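Packaging enzyme P4 (Pseudomonas phage phi13, PDB 4BLP) probably acts as a hexameric, RecA-like helicase and NTPase that uses nucleotide hydrolysis to drive packaging of the viral RNA genome. Local coordinates at residues L67-A81 with A108-T122. Sequence-based numbering, arbitrary orientation. Where two conformers were deposited one is given.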
ATOM      1  N   LEU D  67       5.649  22.232 -17.828  1.00  8.62           N
ATOM      2  CA  LEU D  67       5.264  21.306 -16.763  1.00  7.62           C
ATOM      3  C   LEU D  67       5.883  19.937 -17.045  1.00 10.83           C
ATOM      4  O   LEU D  67       5.812  19.443 -18.178  1.00  9.51           O
ATOM      5  CB  LEU D  67       3.724  21.172 -16.740  1.00  8.27           C
ATOM      6  CG  LEU D  67       3.131  20.174 -15.728  1.00 10.86           C
ATOM      7  CD1 LEU D  67       3.322  20.701 -14.264  1.00 10.77           C
ATOM      8  CD2 LEU D  67       1.626  19.955 -16.028  1.00 11.65           C
ATOM      9  N   PHE D  68       6.485  19.317 -16.031  1.00  8.00           N
ATOM     10  CA  PHE D  68       7.030  17.965 -16.150  1.00  6.73           C
ATOM     11  C   PHE D  68       6.923  17.295 -14.787  1.00  8.81           C
ATOM     12  O   PHE D  68       6.334  17.861 -13.854  1.00  7.15           O
ATOM     13  CB  PHE D  68       8.478  17.989 -16.687  1.00  9.64           C
ATOM     14  CG  PHE D  68       9.523  18.683 -15.825  1.00  9.72           C
ATOM     15  CD1 PHE D  68       9.587  20.078 -15.761  1.00 10.79           C
ATOM     16  CD2 PHE D  68      10.492  17.946 -15.151  1.00  9.64           C
ATOM     17  CE1 PHE D  68      10.600  20.721 -15.015  1.00 12.32           C
ATOM     18  CE2 PHE D  68      11.503  18.585 -14.426  1.00 11.66           C
ATOM     19  CZ  PHE D  68      11.528  19.966 -14.330  1.00 10.78           C
ATOM     20  N   ALA D  69       7.460  16.076 -14.666  1.00  7.26           N
ATOM     21  CA  ALA D  69       7.353  15.393 -13.388  1.00  8.12           C
ATOM     22  C   ALA D  69       8.545  14.525 -13.142  1.00 11.37           C
ATOM     23  O   ALA D  69       9.116  13.983 -14.093  1.00 10.56           O
ATOM     24  CB  ALA D  69       6.073  14.520 -13.379  1.00  9.65           C
ATOM     25  N   VAL D  70       8.882  14.334 -11.862  1.00  9.51           N
ATOM     26  CA  VAL D  70       9.886  13.318 -11.474  1.00 10.70           C
ATOM     27  C   VAL D  70       9.152  12.450 -10.435  1.00 13.32           C
ATOM     28  O   VAL D  70       8.742  12.959  -9.381  1.00 12.02           O
ATOM     29  CB  VAL D  70      11.241  13.905 -11.002  1.00 17.19           C
ATOM     30  CG1 VAL D  70      11.993  14.606 -12.149  1.00 17.00           C
ATOM     31  CG2 VAL D  70      11.114  14.795  -9.805  1.00 17.62           C
ATOM     32  N   GLY D  71       8.892  11.181 -10.769  1.00 12.07           N
ATOM     33  CA  GLY D  71       8.033  10.353  -9.917  1.00 12.07           C
ATOM     34  C   GLY D  71       6.662  11.022  -9.838  1.00 13.29           C
ATOM     35  O   GLY D  71       6.136  11.513 -10.857  1.00 13.64           O
ATOM     36  N   SER D  72       6.133  11.152  -8.635  1.00 12.79           N
ATOM     37  CA  SER D  72       4.817  11.782  -8.445  1.00 13.80           C
ATOM     38  C   SER D  72       4.973  13.301  -8.194  1.00 13.94           C
ATOM     39  O   SER D  72       3.980  13.975  -7.901  1.00 11.58           O
ATOM     40  CB  SER D  72       4.105  11.124  -7.262  1.00 19.26           C
ATOM     41  OG  SER D  72       4.853  11.356  -6.077  1.00 22.77           O
ATOM     42  N   ILE D  73       6.202  13.826  -8.315  1.00  9.90           N
ATOM     43  CA  ILE D  73       6.450  15.249  -8.024  1.00  7.75           C
ATOM     44  C   ILE D  73       6.265  16.071  -9.290  1.00  9.25           C
ATOM     45  O   ILE D  73       7.067  15.926 -10.211  1.00  8.05           O
ATOM     46  CB  ILE D  73       7.903  15.458  -7.470  1.00 10.20           C
ATOM     47  CG1 ILE D  73       8.177  14.614  -6.205  1.00 13.03           C
ATOM     48  CG2 ILE D  73       8.182  16.976  -7.220  1.00 10.25           C
ATOM     49  CD1 ILE D  73       9.692  14.303  -6.019  1.00 13.84           C
ATOM     50  N   PRO D  74       5.268  16.972  -9.331  1.00  8.48           N
ATOM     51  CA  PRO D  74       5.144  17.851 -10.498  1.00  8.20           C
ATOM     52  C   PRO D  74       6.147  18.991 -10.376  1.00  9.44           C
ATOM     53  O   PRO D  74       6.394  19.502  -9.266  1.00  6.91           O
ATOM     54  CB  PRO D  74       3.714  18.399 -10.384  1.00  9.13           C
ATOM     55  CG  PRO D  74       3.437  18.429  -8.886  1.00 13.97           C
ATOM     56  CD  PRO D  74       4.269  17.294  -8.274  1.00 10.79           C
ATOM     57  N   LEU D  75       6.693  19.421 -11.506  1.00  7.85           N
ATOM     58  CA  LEU D  75       7.663  20.526 -11.512  1.00  6.36           C
ATOM     59  C   LEU D  75       7.385  21.416 -12.692  1.00  7.74           C
ATOM     60  O   LEU D  75       6.870  20.969 -13.722  1.00  8.21           O
ATOM     61  CB  LEU D  75       9.088  19.969 -11.673  1.00  6.65           C
ATOM     62  CG  LEU D  75       9.641  19.153 -10.484  1.00  9.02           C
ATOM     63  CD1 LEU D  75      10.933  18.464 -10.887  1.00 10.82           C
ATOM     64  CD2 LEU D  75       9.865  20.053  -9.254  1.00 10.96           C
ATOM     65  N   VAL D  76       7.757  22.683 -12.532  1.00  6.20           N
ATOM     66  CA  VAL D  76       7.668  23.626 -13.639  1.00  6.97           C
ATOM     67  C   VAL D  76       8.998  24.325 -13.754  1.00  8.71           C
ATOM     68  O   VAL D  76       9.581  24.716 -12.737  1.00  9.64           O
ATOM     69  CB  VAL D  76       6.524  24.654 -13.426  1.00  8.80           C
ATOM     70  CG1 VAL D  76       6.570  25.753 -14.506  1.00  9.71           C
ATOM     71  CG2 VAL D  76       5.160  23.968 -13.445  1.00  9.34           C
ATOM     72  N   VAL D  77       9.491  24.474 -14.968  1.00  7.54           N
ATOM     73  CA  VAL D  77      10.636  25.345 -15.216  1.00  8.55           C
ATOM     74  C   VAL D  77      10.057  26.586 -15.957  1.00 10.97           C
ATOM     75  O   VAL D  77       9.237  26.428 -16.884  1.00  9.47           O
ATOM     76  CB  VAL D  77      11.821  24.687 -15.964  1.00 13.71           C
ATOM     77  CG1 VAL D  77      11.377  24.101 -17.292  1.00 15.13           C
ATOM     78  CG2 VAL D  77      12.964  25.708 -16.180  1.00 13.76           C
ATOM     79  N   ASP D  78      10.418  27.792 -15.514  1.00  9.54           N
ATOM     80  CA  ASP D  78       9.978  29.000 -16.229  1.00  8.42           C
ATOM     81  C   ASP D  78      11.169  29.515 -17.040  1.00 12.56           C
ATOM     82  O   ASP D  78      12.189  29.925 -16.474  1.00 11.43           O
ATOM     83  CB  ASP D  78       9.411  30.068 -15.282  1.00  9.86           C
ATOM     84  CG  ASP D  78       8.767  31.206 -16.105  1.00 15.93           C
ATOM     85  OD1 ASP D  78       9.509  31.992 -16.701  1.00 14.80           O
ATOM     86  OD2 ASP D  78       7.524  31.189 -16.293  1.00 17.71           O
ATOM     87  N   LYS D  79      11.043  29.471 -18.390  1.00 11.00           N
ATOM     88  CA  LYS D  79      12.117  29.873 -19.306  1.00 10.37           C
ATOM     89  C   LYS D  79      12.473  31.350 -19.186  1.00 14.41           C
ATOM     90  O   LYS D  79      13.619  31.704 -19.459  1.00 13.99           O
ATOM     91  CB  LYS D  79      11.689  29.587 -20.771  1.00 10.66           C
ATOM     92  CG  LYS D  79      11.601  28.074 -21.015  1.00 12.68           C
ATOM     93  CD  LYS D  79      11.219  27.796 -22.494  1.00 22.39           C
ATOM     94  CE  LYS D  79       9.725  27.917 -22.665  1.00 43.53           C
ATOM     95  NZ  LYS D  79       9.321  27.803 -24.098  1.00 48.17           N
ATOM     96  N   ASP D  80      11.494  32.221 -18.841  1.00 10.57           N
ATOM     97  CA  ASP D  80      11.758  33.652 -18.756  1.00 11.74           C
ATOM     98  C   ASP D  80      12.479  33.987 -17.437  1.00 15.42           C
ATOM     99  O   ASP D  80      13.409  34.825 -17.432  1.00 13.51           O
ATOM    100  CB  ASP D  80      10.465  34.462 -18.894  1.00 12.81           C
ATOM    101  CG  ASP D  80       9.900  34.456 -20.297  1.00 14.35           C
ATOM    102  OD1 ASP D  80      10.565  33.894 -21.203  1.00 13.64           O
ATOM    103  OD2 ASP D  80       8.794  34.984 -20.480  1.00 16.19           O
ATOM    104  N   ALA D  81      12.045  33.359 -16.328  1.00 11.07           N
ATOM    105  CA  ALA D  81      12.762  33.540 -15.049  1.00  9.88           C
ATOM    106  C   ALA D  81      14.197  33.014 -15.227  1.00 12.25           C
ATOM    107  O   ALA D  81      15.156  33.667 -14.806  1.00 11.98           O
ATOM    108  CB  ALA D  81      12.044  32.800 -13.921  1.00 10.84           C
ATOM    109  N   ALA D 108      11.473  31.071  -8.511  1.00 11.44           N
ATOM    110  CA  ALA D 108      10.668  31.231  -9.727  1.00 13.13           C
ATOM    111  C   ALA D 108      11.162  30.390 -10.913  1.00 14.25           C
ATOM    112  O   ALA D 108      10.417  30.191 -11.893  1.00 14.80           O
ATOM    113  CB  ALA D 108      10.667  32.701 -10.135  1.00 14.51           C
ATOM    114  N   VAL D 109      12.436  29.962 -10.878  1.00  8.38           N
ATOM    115  CA  VAL D 109      13.054  29.272 -12.013  1.00  7.32           C
ATOM    116  C   VAL D 109      12.546  27.824 -12.110  1.00  9.62           C
ATOM    117  O   VAL D 109      12.234  27.377 -13.194  1.00 10.55           O
ATOM    118  CB  VAL D 109      14.608  29.315 -11.934  1.00  9.90           C
ATOM    119  CG1 VAL D 109      15.245  28.527 -13.109  1.00 10.29           C
ATOM    120  CG2 VAL D 109      15.118  30.760 -11.919  1.00 10.40           C
ATOM    121  N   VAL D 110      12.566  27.081 -10.977  1.00  8.24           N
ATOM    122  CA  VAL D 110      12.048  25.695 -10.931  1.00  6.51           C
ATOM    123  C   VAL D 110      11.226  25.634  -9.678  1.00  8.41           C
ATOM    124  O   VAL D 110      11.721  26.031  -8.600  1.00  8.78           O
ATOM    125  CB  VAL D 110      13.148  24.598 -10.926  1.00  9.08           C
ATOM    126  CG1 VAL D 110      12.526  23.192 -10.760  1.00  8.57           C
ATOM    127  CG2 VAL D 110      14.019  24.667 -12.185  1.00  8.87           C
ATOM    128  N   PHE D 111       9.992  25.170  -9.785  1.00  6.39           N
ATOM    129  CA  PHE D 111       9.152  25.104  -8.594  1.00  6.41           C
ATOM    130  C   PHE D 111       8.137  24.004  -8.717  1.00  8.67           C
ATOM    131  O   PHE D 111       7.819  23.555  -9.838  1.00  9.00           O
ATOM    132  CB  PHE D 111       8.424  26.464  -8.354  1.00  7.18           C
ATOM    133  CG  PHE D 111       7.522  26.917  -9.501  1.00  8.50           C
ATOM    134  CD1 PHE D 111       8.040  27.657 -10.570  1.00 11.65           C
ATOM    135  CD2 PHE D 111       6.176  26.568  -9.527  1.00 10.90           C
ATOM    136  CE1 PHE D 111       7.220  28.051 -11.641  1.00 13.85           C
ATOM    137  CE2 PHE D 111       5.356  26.932 -10.603  1.00 12.52           C
ATOM    138  CZ  PHE D 111       5.883  27.684 -11.657  1.00 12.49           C
ATOM    139  N   VAL D 112       7.611  23.584  -7.567  1.00  6.37           N
ATOM    140  CA  VAL D 112       6.463  22.671  -7.562  1.00  5.88           C
ATOM    141  C   VAL D 112       5.187  23.523  -7.738  1.00  8.22           C
ATOM    142  O   VAL D 112       4.889  24.369  -6.866  1.00  8.81           O
ATOM    143  CB  VAL D 112       6.391  21.842  -6.254  1.00  8.26           C
ATOM    144  CG1 VAL D 112       5.129  20.942  -6.257  1.00  8.66           C
ATOM    145  CG2 VAL D 112       7.658  20.996  -6.105  1.00  7.76           C
ATOM    146  N   PRO D 113       4.410  23.318  -8.829  1.00  6.62           N
ATOM    147  CA  PRO D 113       3.152  24.090  -8.998  1.00  7.21           C
ATOM    148  C   PRO D 113       2.175  23.599  -7.941  1.00 11.57           C
ATOM    149  O   PRO D 113       2.080  22.379  -7.687  1.00 10.99           O
ATOM    150  CB  PRO D 113       2.700  23.769 -10.427  1.00  8.02           C
ATOM    151  CG  PRO D 113       3.260  22.344 -10.677  1.00  9.74           C
ATOM    152  CD  PRO D 113       4.616  22.356  -9.934  1.00  6.75           C
ATOM    153  N   GLN D 114       1.464  24.553  -7.303  1.00  8.77           N
ATOM    154  CA  GLN D 114       0.658  24.177  -6.137  1.00  9.20           C
ATOM    155  C   GLN D 114      -0.831  23.951  -6.403  1.00 10.32           C
ATOM    156  O   GLN D 114      -1.590  23.653  -5.463  1.00  9.92           O
ATOM    157  CB  GLN D 114       0.870  25.200  -5.015  1.00 11.08           C
ATOM    158  CG  GLN D 114       2.335  25.142  -4.438  1.00 12.11           C
ATOM    159  CD  GLN D 114       2.765  23.758  -3.950  1.00 16.85           C
ATOM    160  OE1 GLN D 114       1.964  22.953  -3.464  1.00 16.10           O
ATOM    161  NE2 GLN D 114       4.034  23.454  -4.027  1.00 13.85           N
ATOM    162  N   GLN D 115      -1.220  23.933  -7.692  1.00  7.79           N
ATOM    163  CA  GLN D 115      -2.580  23.523  -8.047  1.00  7.56           C
ATOM    164  C   GLN D 115      -2.816  22.099  -7.522  1.00 10.15           C
ATOM    165  O   GLN D 115      -1.977  21.200  -7.744  1.00 10.05           O
ATOM    166  CB  GLN D 115      -2.697  23.520  -9.593  1.00  7.95           C
ATOM    167  CG  GLN D 115      -3.890  22.710 -10.158  1.00  7.22           C
ATOM    168  CD  GLN D 115      -5.284  23.276  -9.979  1.00 12.65           C
ATOM    169  OE1 GLN D 115      -6.246  22.593 -10.319  1.00 11.90           O
ATOM    170  NE2 GLN D 115      -5.455  24.510  -9.456  1.00 10.30           N
ATOM    171  N   ASN D 116      -3.950  21.875  -6.888  1.00  9.25           N
ATOM    172  CA  ASN D 116      -4.277  20.507  -6.437  1.00  8.46           C
ATOM    173  C   ASN D 116      -4.359  19.546  -7.644  1.00 12.92           C
ATOM    174  O   ASN D 116      -4.925  19.917  -8.681  1.00 10.43           O
ATOM    175  CB  ASN D 116      -5.638  20.521  -5.714  1.00 11.88           C
ATOM    176  CG  ASN D 116      -6.048  19.180  -5.177  1.00 24.61           C
ATOM    177  OD1 ASN D 116      -5.321  18.555  -4.405  1.00 17.46           O
ATOM    178  ND2 ASN D 116      -7.179  18.683  -5.647  1.00 17.89           N
ATOM    179  N   ASN D 117      -3.769  18.307  -7.520  1.00 10.37           N
ATOM    180  CA  ASN D 117      -3.872  17.307  -8.615  0.58  9.62           C
ATOM    181  C   ASN D 117      -3.485  17.915  -9.957  1.00 10.67           C
ATOM    182  O   ASN D 117      -4.161  17.704 -10.981  1.00 10.26           O
ATOM    183  CB  ASN D 117      -5.319  16.808  -8.698  0.58 12.04           C
ATOM    184  CG  ASN D 117      -5.725  15.979  -7.520  0.58 23.59           C
ATOM    185  OD1 ASN D 117      -4.877  15.444  -6.806  0.58 13.82           O
ATOM    186  ND2 ASN D 117      -7.030  15.819  -7.338  0.58 19.50           N
ATOM    187  N   VAL D 118      -2.380  18.667  -9.978  1.00  8.33           N
ATOM    188  CA  VAL D 118      -1.949  19.398 -11.174  1.00  7.73           C
ATOM    189  C   VAL D 118      -1.618  18.482 -12.380  1.00  9.91           C
ATOM    190  O   VAL D 118      -1.738  18.932 -13.514  1.00 11.12           O
ATOM    191  CB  VAL D 118      -0.760  20.329 -10.821  1.00 10.27           C
ATOM    192  CG1 VAL D 118       0.518  19.527 -10.546  1.00  9.93           C
ATOM    193  CG2 VAL D 118      -0.540  21.377 -11.914  1.00  9.40           C
ATOM    194  N   LEU D 119      -1.222  17.232 -12.148  1.00  7.71           N
ATOM    195  CA  LEU D 119      -0.889  16.369 -13.295  1.00  7.83           C
ATOM    196  C   LEU D 119      -2.098  15.612 -13.898  1.00 10.70           C
ATOM    197  O   LEU D 119      -1.917  14.791 -14.818  1.00 10.68           O
ATOM    198  CB  LEU D 119       0.155  15.309 -12.837  1.00  6.92           C
ATOM    199  CG  LEU D 119       1.521  15.901 -12.424  1.00  8.73           C
ATOM    200  CD1 LEU D 119       2.431  14.795 -11.850  1.00 11.57           C
ATOM    201  CD2 LEU D 119       2.214  16.569 -13.623  1.00 10.86           C
ATOM    202  N   ARG D 120      -3.316  15.902 -13.417  1.00  9.40           N
ATOM    203  CA  ARG D 120      -4.519  15.130 -13.787  1.00 10.75           C
ATOM    204  C   ARG D 120      -4.850  15.122 -15.301  1.00 11.31           C
ATOM    205  O   ARG D 120      -5.519  14.187 -15.776  1.00 11.81           O
ATOM    206  CB  ARG D 120      -5.738  15.654 -13.004  1.00 10.85           C
ATOM    207  CG  ARG D 120      -6.130  17.104 -13.379  1.00 11.80           C
ATOM    208  CD  ARG D 120      -7.301  17.505 -12.492  1.00 12.06           C
ATOM    209  NE  ARG D 120      -7.773  18.863 -12.730  1.00  8.60           N
ATOM    210  CZ  ARG D 120      -7.282  19.925 -12.092  1.00 14.07           C
ATOM    211  NH1 ARG D 120      -6.277  19.785 -11.227  1.00 12.03           N
ATOM    212  NH2 ARG D 120      -7.802  21.129 -12.296  1.00 11.70           N
ATOM    213  N   ALA D 121      -4.421  16.148 -16.047  1.00  9.48           N
ATOM    214  CA  ALA D 121      -4.768  16.218 -17.477  1.00 11.07           C
ATOM    215  C   ALA D 121      -3.628  15.676 -18.354  1.00 12.48           C
ATOM    216  O   ALA D 121      -3.776  15.639 -19.566  1.00 10.97           O
ATOM    217  CB  ALA D 121      -5.059  17.659 -17.871  1.00 12.44           C
ATOM    218  N   THR D 122      -2.506  15.298 -17.732  1.00 11.09           N
ATOM    219  CA  THR D 122      -1.291  14.834 -18.427  1.00  9.45           C
ATOM    220  C   THR D 122      -0.784  13.554 -17.803  1.00 11.16           C
ATOM    221  O   THR D 122       0.281  13.551 -17.162  1.00 10.37           O
ATOM    222  CB  THR D 122      -0.187  15.934 -18.326  1.00 10.31           C
ATOM    223  OG1 THR D 122       0.024  16.258 -16.944  1.00 12.56           O
ATOM    224  CG2 THR D 122      -0.530  17.197 -19.141  1.00  9.79           C
TER
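V76 and F111 form a hydrogen-bonded pair of a small antiparallel sheet, in which the hairpin of strands 65-70 and 73-78 is extended by the short strand 110-111; the case illustrates how a cross-strand pair can join backbone hydrogen bonds to a side-chain contact on one face. V76 N gives a bond of 2.8 Å to F111 O, and V76 O accepts from F111 N. Above these bonds the two side chains run side by side. With chi1 at 59°, CG of F111 sits between its own backbone N and carbonyl carbon, bringing the ring back over V76, whose CB lies 3.9 Å from the ring centroid in a CH-pi contact, displaced toward the rim. V76 CG1 reaches F111 CZ at 3.5 Å, while the other methyl, CG2, turns to P113 CG at 3.7 Å. Farther along, P113 CG also meets L67 CD1, the two side chains crossing at about a right angle. The loop then curls back so that V118 and L119 close over P74, while L119 CD1 reaches A69 CB across 4.0 Å. On the face bearing V77 and V110, L75 CD2 touches V112 CG2, and the L75 side chain also packs on T194 of helix 193-205. Among the carbon pairs, V118 CG1 and P74 CB are the closest, at 3.4 Å, tighter than usual van der Waals contact.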